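Local coordinates for protein 6-phospho-beta-d glycosidase (Streptococcus pyogenes, PDB 5FOO) that probably hydrolyses 6-phospho-beta-glucosides as a family 1 glycoside hydrolase, and binds 6-phosphocyclophellitol in its pocket, at residues S372-Y377 / D386-Q391; Y55-S60 / Q442-K447; D85-T90 / S135-D140. The protein carries 1 engineered substitution. All coordinates share one frame; numbering follows the deposited sequence.

Interaction 1 (S372-Y377 / D386-Q391)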
loop_
_atom_site.group_PDB
_atom_site.type_symbol
_atom_site.label_atom_id
_atom_site.label_comp_id
_atom_site.label_asym_id
_atom_site.label_seq_id
_atom_site.Cartn_x
_atom_site.Cartn_y
_atom_site.Cartn_z
ATOM N N SER A 372 -6.193 -4.569 19.208
ATOM C CA SER A 372 -5.238 -4.890 20.296
ATOM C C SER A 372 -5.753 -5.988 21.255
ATOM O O SER A 372 -6.898 -6.437 21.181
ATOM C CB SER A 372 -4.879 -3.620 21.077
ATOM O OG SER A 372 -6.042 -3.107 21.663
ATOM N N GLY A 373 -4.872 -6.463 22.115
ATOM C CA GLY A 373 -5.264 -7.375 23.174
ATOM C C GLY A 373 -5.998 -8.627 22.714
ATOM O O GLY A 373 -6.980 -9.078 23.376
ATOM N N GLU A 374 -5.520 -9.233 21.614
ATOM C CA GLU A 374 -6.257 -10.370 21.070
ATOM C C GLU A 374 -6.133 -11.598 21.959
ATOM O O GLU A 374 -6.825 -12.579 21.713
ATOM C CB GLU A 374 -5.817 -10.726 19.629
ATOM C CG GLU A 374 -6.162 -9.675 18.592
ATOM C CD GLU A 374 -6.082 -10.204 17.172
ATOM O OE1 GLU A 374 -5.033 -10.834 16.811
ATOM O OE2 GLU A 374 -7.090 -9.987 16.456
ATOM N N ASP A 375 -5.209 -11.577 22.937
ATOM C CA ASP A 375 -5.207 -12.569 24.036
ATOM C C ASP A 375 -6.512 -12.780 24.662
ATOM O O ASP A 375 -6.891 -13.888 24.969
ATOM C CB ASP A 375 -4.271 -12.193 25.149
ATOM C CG ASP A 375 -3.123 -13.085 25.178
ATOM O OD1 ASP A 375 -3.287 -14.239 25.655
ATOM O OD2 ASP A 375 -2.092 -12.658 24.643
ATOM N N ARG A 376 -7.232 -11.708 24.823
ATOM C CA ARG A 376 -8.524 -11.806 25.417
ATOM C C ARG A 376 -9.479 -12.737 24.698
ATOM O O ARG A 376 -10.363 -13.209 25.352
ATOM C CB ARG A 376 -9.148 -10.414 25.574
ATOM C CG ARG A 376 -8.453 -9.547 26.625
ATOM C CD ARG A 376 -9.321 -8.346 26.978
ATOM N NE ARG A 376 -9.568 -7.574 25.760
ATOM C CZ ARG A 376 -8.770 -6.619 25.273
ATOM N NH1 ARG A 376 -7.682 -6.229 25.924
ATOM N NH2 ARG A 376 -9.092 -6.016 24.138
ATOM N N TYR A 377 -9.303 -13.007 23.393
ATOM C CA TYR A 377 -10.237 -13.827 22.629
ATOM C C TYR A 377 -9.778 -15.256 22.390
ATOM O O TYR A 377 -10.413 -15.982 21.625
ATOM C CB TYR A 377 -10.597 -13.183 21.278
ATOM C CG TYR A 377 -11.152 -11.775 21.347
ATOM C CD1 TYR A 377 -10.300 -10.650 21.404
ATOM C CD2 TYR A 377 -12.537 -11.554 21.332
ATOM C CE1 TYR A 377 -10.817 -9.354 21.461
ATOM C CE2 TYR A 377 -13.062 -10.257 21.385
ATOM C CZ TYR A 377 -12.207 -9.165 21.446
ATOM O OH TYR A 377 -12.763 -7.897 21.463
ATOM N N ASP A 386 -11.200 -14.817 16.445
ATOM C CA ASP A 386 -11.375 -13.459 15.922
ATOM C C ASP A 386 -12.578 -13.354 15.044
ATOM O O ASP A 386 -12.449 -13.044 13.837
ATOM C CB ASP A 386 -10.103 -12.974 15.188
ATOM C CG ASP A 386 -9.630 -13.919 14.064
ATOM O OD1 ASP A 386 -9.982 -15.127 14.021
ATOM O OD2 ASP A 386 -8.825 -13.461 13.241
ATOM N N ASP A 387 -13.768 -13.591 15.606
ATOM C CA ASP A 387 -14.993 -13.474 14.790
ATOM C C ASP A 387 -15.291 -12.052 14.333
ATOM O O ASP A 387 -15.915 -11.886 13.286
ATOM C CB ASP A 387 -16.231 -14.224 15.313
ATOM C CG ASP A 387 -16.427 -14.098 16.764
ATOM O OD1 ASP A 387 -16.344 -12.962 17.297
ATOM O OD2 ASP A 387 -16.668 -15.168 17.379
ATOM N N TYR A 388 -14.854 -11.033 15.092
ATOM C CA TYR A 388 -14.862 -9.659 14.589
ATOM C C TYR A 388 -14.130 -9.538 13.218
ATOM O O TYR A 388 -14.548 -8.794 12.372
ATOM C CB TYR A 388 -14.253 -8.684 15.583
ATOM C CG TYR A 388 -12.917 -9.139 16.109
ATOM C CD1 TYR A 388 -12.837 -9.913 17.261
ATOM C CD2 TYR A 388 -11.734 -8.765 15.488
ATOM C CE1 TYR A 388 -11.599 -10.365 17.741
ATOM C CE2 TYR A 388 -10.490 -9.177 15.976
ATOM C CZ TYR A 388 -10.439 -9.978 17.104
ATOM O OH TYR A 388 -9.266 -10.426 17.600
ATOM N N ARG A 389 -13.019 -10.250 13.020
ATOM C CA ARG A 389 -12.243 -10.142 11.755
ATOM C C ARG A 389 -12.951 -10.881 10.582
ATOM O O ARG A 389 -13.078 -10.374 9.469
ATOM C CB ARG A 389 -10.826 -10.677 11.963
ATOM C CG ARG A 389 -9.971 -10.556 10.710
ATOM C CD ARG A 389 -8.509 -10.734 10.998
ATOM N NE ARG A 389 -8.070 -9.645 11.835
ATOM C CZ ARG A 389 -7.710 -9.744 13.111
ATOM N NH1 ARG A 389 -7.701 -10.929 13.754
ATOM N NH2 ARG A 389 -7.356 -8.607 13.759
ATOM N N ILE A 390 -13.440 -12.085 10.867
ATOM C CA ILE A 390 -14.336 -12.826 9.953
ATOM C C ILE A 390 -15.501 -11.980 9.486
ATOM O O ILE A 390 -15.700 -11.782 8.267
ATOM C CB ILE A 390 -14.839 -14.101 10.605
ATOM C CG1 ILE A 390 -13.632 -15.046 10.796
ATOM C CG2 ILE A 390 -15.973 -14.741 9.774
ATOM C CD1 ILE A 390 -13.941 -16.336 11.557
ATOM N N GLN A 391 -16.222 -11.399 10.441
ATOM C CA GLN A 391 -17.305 -10.533 10.103
ATOM C C GLN A 391 -16.847 -9.345 9.237
ATOM O O GLN A 391 -17.437 -9.049 8.171
ATOM C CB GLN A 391 -17.954 -10.019 11.373
ATOM C CG GLN A 391 -19.179 -9.173 11.133
ATOM C CD GLN A 391 -20.289 -10.024 10.520
ATOM O OE1 GLN A 391 -20.384 -11.248 10.796
ATOM N NE2 GLN A 391 -21.110 -9.406 9.656
#
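Glu374, Tyr388 and Arg389 meet at a single carboxylate oxygen. Both terminal nitrogens of Arg389 come end-on to Glu374 OE2, NH1 at 2.9 Å on its syn lone pair and NH2 at 3.0 Å from above the carboxylate plane. Tyr388 OH donates to the same OE2 in a very short bond of 2.5 Å. Asp386 widens this into a salt-bridge network: its OD2 offers the anti lone pair to Arg389 NH1 at 2.8 Å and is also hydrogen-bonded to Ser449 OG. Lys447 forms a salt bridge with Glu374 OE1; with Arg389 it probably offsets the acids' negative charge.

The aromatic part is an edge-to-face pair: Tyr388 turns its CE1 edge onto the centre of the Tyr377 ring, planes 58° apart and centroids separated by 4.9 Å. Tyr388 reaches both partners because its CG sits between the backbone N and the carbonyl carbon (chi1 49°), which lays the ring back over the CA of Asp386.

The contact ties the 3-10 turn 374-376, in the loop after barrel strand 362-367, to the first turn of helix 387-405, while helix 448-459 packs against Asp386, Arg389 and Ile390.

Interaction 2 (Y55-S60 / Q442-K447); sequences YHQIES and QVRRPK
Gln57, on helix 54-67, reaches into the turn at Gln442 and lies against the guanidinium of Arg444, bringing together parts of the chain almost four hundred residues apart. The tight part is the amide end of Gln57. Gln57 NE2 donates to the backbone O of Gln442 at 2.8 Å, nearly straight at 175°, with that oxygen in the plane of the Gln57 amide; Gln57 NE2 also rests 3.3 Å from Gln442 CB.

The same amide stacks on Arg444, the two planes only 22° apart. Gln57 OE1 stands over one guanidinium face, 3.3 Å from Arg444 NE, where the angle is too poor for a hydrogen bond, so this is a stack of flat polar groups. With its chain extended beyond CG (chi2 -163°), Gln57 carries the amide across to the turn, while its CB lies 3.5 Å from Arg444 NH2.

Arg444 is held from its rim. Its NH1 donates to Gln442 OE1 in the carbonyl plane, a long bond of 3.3 Å, and its NH2 forms a salt bridge with Asp61 and a hydrogen bond to Ser52 O. Gln442 OE1 is also bonded to Asn437 ND2, and Gln442 NE2 to Ala51 O. These partners probably help hold the plane on which the Gln57 amide lies.

The loose side is wet. One water donates to both Gln57 OE1, at 2.7 Å, and Gln442 O, at 3.1 Å, so the carbonyl receives an amide N-H and a water together.

Strand 444-446 pairs antiparallel with strand 435-437, whose Val435 touches Arg444; on the helix, Ile58 points away from this hairpin and packs on helix 93-108.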
loop_
_atom_site.group_PDB
_atom_site.type_symbol
_atom_site.label_atom_id
_atom_site.label_comp_id
_atom_site.label_asym_id
_atom_site.label_seq_id
_atom_site.Cartn_x
_atom_site.Cartn_y
_atom_site.Cartn_z
ATOM N N TYR A 55 12.775 -12.857 7.195
ATOM C CA TYR A 55 14.093 -13.184 6.713
ATOM C C TYR A 55 14.398 -14.713 6.864
ATOM O O TYR A 55 14.913 -15.368 5.920
ATOM C CB TYR A 55 15.205 -12.316 7.315
ATOM C CG TYR A 55 16.568 -12.665 6.733
ATOM C CD1 TYR A 55 16.982 -12.129 5.527
ATOM C CD2 TYR A 55 17.422 -13.590 7.365
ATOM C CE1 TYR A 55 18.190 -12.507 4.952
ATOM C CE2 TYR A 55 18.655 -13.923 6.812
ATOM C CZ TYR A 55 19.023 -13.383 5.595
ATOM O OH TYR A 55 20.257 -13.694 4.992
ATOM N N HIS A 56 14.037 -15.271 8.034
ATOM C CA HIS A 56 14.263 -16.661 8.327
ATOM C C HIS A 56 13.081 -17.544 7.953
ATOM O O HIS A 56 13.280 -18.636 7.453
ATOM C CB HIS A 56 14.608 -16.823 9.798
ATOM C CG HIS A 56 15.875 -16.134 10.208
ATOM N ND1 HIS A 56 15.891 -15.044 11.052
ATOM C CD2 HIS A 56 17.170 -16.434 9.964
ATOM C CE1 HIS A 56 17.147 -14.685 11.271
ATOM N NE2 HIS A 56 17.943 -15.507 10.620
ATOM N N GLN A 57 11.861 -17.081 8.137
ATOM C CA GLN A 57 10.681 -17.944 8.045
ATOM C C GLN A 57 9.835 -17.860 6.774
ATOM O O GLN A 57 8.773 -18.443 6.727
ATOM C CB GLN A 57 9.775 -17.641 9.253
ATOM C CG GLN A 57 10.432 -18.016 10.581
ATOM C CD GLN A 57 9.402 -18.120 11.707
ATOM O OE1 GLN A 57 8.423 -18.853 11.586
ATOM N NE2 GLN A 57 9.581 -17.351 12.769
ATOM N N ILE A 58 10.267 -17.145 5.752
ATOM C CA ILE A 58 9.474 -17.025 4.549
ATOM C C ILE A 58 9.064 -18.375 3.967
ATOM O O ILE A 58 7.875 -18.562 3.589
ATOM C CB ILE A 58 10.113 -16.046 3.495
ATOM C CG1 ILE A 58 9.092 -15.714 2.405
ATOM C CG2 ILE A 58 11.377 -16.643 2.921
ATOM C CD1 ILE A 58 7.847 -15.029 2.890
ATOM N N GLU A 59 9.980 -19.323 3.905
ATOM C CA GLU A 59 9.646 -20.643 3.308
ATOM C C GLU A 59 8.568 -21.333 4.123
ATOM O O GLU A 59 7.538 -21.714 3.580
ATOM C CB GLU A 59 10.841 -21.616 3.280
ATOM C CG GLU A 59 11.885 -21.337 2.240
ATOM C CD GLU A 59 12.924 -20.339 2.695
ATOM O OE1 GLU A 59 12.806 -19.734 3.819
ATOM O OE2 GLU A 59 13.847 -20.140 1.873
ATOM N N SER A 60 8.779 -21.450 5.442
ATOM C CA SER A 60 7.743 -22.109 6.286
ATOM C C SER A 60 6.434 -21.324 6.325
ATOM O O SER A 60 5.354 -21.937 6.283
ATOM C CB SER A 60 8.236 -22.380 7.703
ATOM O OG SER A 60 8.629 -21.169 8.289
ATOM N N GLN A 442 8.647 -15.601 17.752
ATOM C CA GLN A 442 8.305 -15.693 16.325
ATOM C C GLN A 442 7.577 -16.979 15.907
ATOM O O GLN A 442 7.583 -17.377 14.733
ATOM C CB GLN A 442 9.586 -15.502 15.524
ATOM C CG GLN A 442 10.266 -14.193 15.813
ATOM C CD GLN A 442 9.488 -13.020 15.284
ATOM O OE1 GLN A 442 8.704 -13.110 14.297
ATOM N NE2 GLN A 442 9.702 -11.881 15.924
ATOM N N VAL A 443 6.909 -17.599 16.861
ATOM C CA VAL A 443 6.028 -18.715 16.572
ATOM C C VAL A 443 4.688 -18.231 16.058
ATOM O O VAL A 443 4.038 -17.353 16.673
ATOM C CB VAL A 443 5.793 -19.549 17.853
ATOM C CG1 VAL A 443 4.704 -20.635 17.649
ATOM C CG2 VAL A 443 7.123 -20.149 18.266
ATOM N N ARG A 444 4.229 -18.860 14.981
ATOM C CA ARG A 444 2.924 -18.536 14.380
ATOM C C ARG A 444 1.821 -19.458 14.905
ATOM O O ARG A 444 2.058 -20.606 15.251
ATOM C CB ARG A 444 2.947 -18.675 12.852
ATOM C CG ARG A 444 3.628 -17.565 12.087
ATOM C CD ARG A 444 5.109 -17.558 12.302
ATOM N NE ARG A 444 5.812 -16.867 11.234
ATOM C CZ ARG A 444 6.638 -15.834 11.347
ATOM N NH1 ARG A 444 6.889 -15.215 12.522
ATOM N NH2 ARG A 444 7.231 -15.374 10.234
ATOM N N ARG A 445 0.604 -18.948 14.949
ATOM C CA ARG A 445 -0.543 -19.747 15.237
ATOM C C ARG A 445 -1.758 -19.202 14.528
ATOM O O ARG A 445 -2.206 -18.087 14.829
ATOM C CB ARG A 445 -0.801 -19.756 16.750
ATOM C CG ARG A 445 -2.058 -20.546 17.033
ATOM C CD ARG A 445 -2.111 -21.158 18.416
ATOM N NE ARG A 445 -3.140 -22.204 18.356
ATOM C CZ ARG A 445 -3.611 -22.910 19.383
ATOM N NH1 ARG A 445 -3.157 -22.711 20.625
ATOM N NH2 ARG A 445 -4.569 -23.818 19.149
ATOM N N PRO A 446 -2.322 -19.982 13.592
ATOM C CA PRO A 446 -3.531 -19.537 12.852
ATOM C C PRO A 446 -4.646 -19.124 13.771
ATOM O O PRO A 446 -4.879 -19.796 14.779
ATOM C CB PRO A 446 -3.955 -20.794 12.101
ATOM C CG PRO A 446 -2.639 -21.499 11.827
ATOM C CD PRO A 446 -1.754 -21.234 13.029
ATOM N N LYS A 447 -5.360 -18.067 13.401
ATOM C CA LYS A 447 -6.544 -17.637 14.138
ATOM C C LYS A 447 -7.747 -18.249 13.444
ATOM O O LYS A 447 -7.642 -18.798 12.310
ATOM C CB LYS A 447 -6.673 -16.100 14.185
ATOM C CG LYS A 447 -5.399 -15.370 14.507
ATOM C CD LYS A 447 -5.626 -13.855 14.639
ATOM C CE LYS A 447 -4.301 -13.105 14.739
ATOM N NZ LYS A 447 -4.373 -11.662 14.401
HETATM O O HOH W 1 8.209 -20.277 13.913
#

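Interaction 3 (D85-T90 / S135-D140)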
loop_
_atom_site.group_PDB
_atom_site.type_symbol
_atom_site.label_atom_id
_atom_site.label_comp_id
_atom_site.label_asym_id
_atom_site.label_seq_id
_atom_site.Cartn_x
_atom_site.Cartn_y
_atom_site.Cartn_z
ATOM N N ASP A 85 25.557 -0.363 -3.872
ATOM C CA ASP A 85 25.948 1.015 -4.129
ATOM C C ASP A 85 24.724 1.586 -4.854
ATOM O O ASP A 85 24.376 1.140 -5.937
ATOM C CB ASP A 85 27.251 1.010 -4.968
ATOM C CG ASP A 85 27.623 2.391 -5.562
ATOM O OD1 ASP A 85 26.847 3.363 -5.506
ATOM O OD2 ASP A 85 28.727 2.462 -6.158
ATOM N N PHE A 86 24.052 2.536 -4.226
ATOM C CA PHE A 86 22.856 3.146 -4.774
ATOM C C PHE A 86 23.071 3.900 -6.075
ATOM O O PHE A 86 22.177 3.926 -6.902
ATOM C CB PHE A 86 22.210 4.110 -3.787
ATOM C CG PHE A 86 21.700 3.469 -2.546
ATOM C CD1 PHE A 86 20.767 2.462 -2.599
ATOM C CD2 PHE A 86 22.101 3.919 -1.315
ATOM C CE1 PHE A 86 20.287 1.879 -1.448
ATOM C CE2 PHE A 86 21.607 3.347 -0.148
ATOM C CZ PHE A 86 20.690 2.326 -0.216
ATOM N N GLU A 87 24.232 4.527 -6.234
ATOM C CA GLU A 87 24.506 5.386 -7.386
ATOM C C GLU A 87 24.691 4.512 -8.618
ATOM O O GLU A 87 24.387 4.911 -9.677
ATOM C CB GLU A 87 25.814 6.188 -7.176
ATOM C CG GLU A 87 25.794 7.177 -6.031
ATOM C CD GLU A 87 24.803 8.331 -6.251
ATOM O OE1 GLU A 87 24.406 8.695 -7.391
ATOM O OE2 GLU A 87 24.430 8.921 -5.272
ATOM N N GLN A 88 25.164 3.290 -8.467
ATOM C CA GLN A 88 25.445 2.404 -9.617
ATOM C C GLN A 88 24.458 1.259 -9.668
ATOM O O GLN A 88 24.551 0.428 -10.538
ATOM C CB GLN A 88 26.890 1.849 -9.486
ATOM C CG GLN A 88 27.968 2.832 -9.893
ATOM C CD GLN A 88 28.062 2.920 -11.411
ATOM O OE1 GLN A 88 28.630 2.043 -12.070
ATOM N NE2 GLN A 88 27.482 3.964 -11.976
ATOM N N ALA A 89 23.518 1.204 -8.728
ATOM C CA ALA A 89 22.679 0.038 -8.512
ATOM C C ALA A 89 23.428 -1.313 -8.637
ATOM O O ALA A 89 22.966 -2.235 -9.342
ATOM C CB ALA A 89 21.492 0.095 -9.444
ATOM N N THR A 90 24.577 -1.445 -7.972
ATOM C CA THR A 90 25.191 -2.745 -7.836
ATOM C C THR A 90 24.414 -3.572 -6.812
ATOM O O THR A 90 23.641 -3.046 -6.011
ATOM C CB THR A 90 26.640 -2.634 -7.484
ATOM O OG1 THR A 90 26.800 -1.834 -6.321
ATOM C CG2 THR A 90 27.380 -1.951 -8.651
ATOM N N SER A 135 14.184 14.620 -4.926
ATOM C CA SER A 135 15.172 14.710 -5.992
ATOM C C SER A 135 14.881 13.834 -7.204
ATOM O O SER A 135 14.699 12.592 -7.064
ATOM C CB SER A 135 16.531 14.368 -5.446
ATOM O OG SER A 135 17.366 13.931 -6.502
ATOM N N LYS A 136 14.918 14.453 -8.393
ATOM C CA LYS A 136 14.785 13.677 -9.636
ATOM C C LYS A 136 15.966 12.763 -9.920
ATOM O O LYS A 136 15.815 11.747 -10.631
ATOM C CB LYS A 136 14.455 14.581 -10.791
ATOM C CG LYS A 136 13.083 15.266 -10.577
ATOM C CD LYS A 136 12.731 16.263 -11.695
ATOM C CE LYS A 136 11.364 16.878 -11.432
ATOM N NZ LYS A 136 10.903 17.655 -12.597
ATOM N N HIS A 137 17.117 13.032 -9.305
ATOM C CA HIS A 137 18.243 12.089 -9.375
ATOM C C HIS A 137 17.918 10.815 -8.582
ATOM O O HIS A 137 18.127 9.720 -9.061
ATOM C CB HIS A 137 19.536 12.717 -8.873
ATOM C CG HIS A 137 20.679 11.755 -8.820
ATOM N ND1 HIS A 137 21.187 11.145 -9.945
ATOM C CD2 HIS A 137 21.415 11.310 -7.783
ATOM C CE1 HIS A 137 22.203 10.378 -9.600
ATOM N NE2 HIS A 137 22.350 10.453 -8.290
ATOM N N VAL A 138 17.377 10.976 -7.390
ATOM C CA VAL A 138 16.870 9.848 -6.619
ATOM C C VAL A 138 15.851 8.984 -7.381
ATOM O O VAL A 138 15.886 7.725 -7.272
ATOM C CB VAL A 138 16.302 10.285 -5.265
ATOM C CG1 VAL A 138 15.427 9.182 -4.627
ATOM C CG2 VAL A 138 17.455 10.711 -4.355
ATOM N N VAL A 139 14.948 9.641 -8.091
ATOM C CA VAL A 139 14.000 8.948 -8.962
ATOM C C VAL A 139 14.729 8.093 -9.963
ATOM O O VAL A 139 14.346 6.954 -10.208
ATOM C CB VAL A 139 13.110 9.913 -9.712
ATOM C CG1 VAL A 139 12.426 9.240 -10.911
ATOM C CG2 VAL A 139 12.063 10.432 -8.732
ATOM N N ASP A 140 15.787 8.628 -10.543
ATOM C CA ASP A 140 16.611 7.828 -11.487
ATOM C C ASP A 140 17.274 6.659 -10.807
ATOM O O ASP A 140 17.362 5.625 -11.396
ATOM C CB ASP A 140 17.686 8.686 -12.171
ATOM C CG ASP A 140 17.112 9.590 -13.264
ATOM O OD1 ASP A 140 16.079 9.284 -13.871
ATOM O OD2 ASP A 140 17.703 10.633 -13.536
#
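Glu87 and His137 form a carboxylate-histidine hydrogen bond on the surface of the TIM barrel, between the loop before helix 93-108 and the N-terminal turn of helix 136-153. The segment begins with an Asx turn: Asp85 OD1 accepts from the backbone N of Glu87 at 3.0 Å, on the anti side and tilted out of the carboxylate plane. The N of Asp85 itself donates to Thr90 OG1, joining the two ends of the segment.

Phe86 turns into the protein, where it packs on Pro123 and Leu126 and meets the rings of Trp79 and His27. Next comes Glu87, the residue that crosses to the helix. Its chain bends at chi2, about the CB-CG bond (-66°), which carries the carboxylate over to His137, and it rests on Leu141 as well. The second oxygen, OE2, bonds to Tyr130 OH, so the carboxylate is held through both oxygens and its rotation is restrained. Farther along, Ala89 touches Ala144, two turns on from His137 in the same helix.

Facing the loop, His137 extends its ring with CG anti to the backbone N, and the ring makes an edge-to-face contact with Tyr130. The helix start beneath it is capped by Ser135, whose OG accepts from Val138 N at 3.1 Å and weakly from His137 N. A carboxylate beside the imidazole would probably favour its protonated form. His137 NE2 donates to the syn lone pair of Glu87 OE1 at 2.9 Å and 158°, with the oxygen only 3° from the ring plane.

How the interactions relate
Interactions 1 and 2 touch, their centres 19 Å apart: Lys447, at the end of 442-447, forms a salt bridge with Glu374 through NZ and OE1 (2.6 Å) and packs on Asp386. Interaction 3 lies on the opposite side of the chain's centre from interaction 1, centre to centre about 44 Å away. Burial falls from interaction 1 through the partly buried interaction 2 to the surface pair of interaction 3. The chemistry follows: clustered charges and an aromatic pair in the first, an amide stacked on a guanidinium, with a bridging water, in the second, one histidine-carboxylate bond in the third. Helix 93-108 lies near both later contacts, packing on helix 54-67 and following the loop of 85-90.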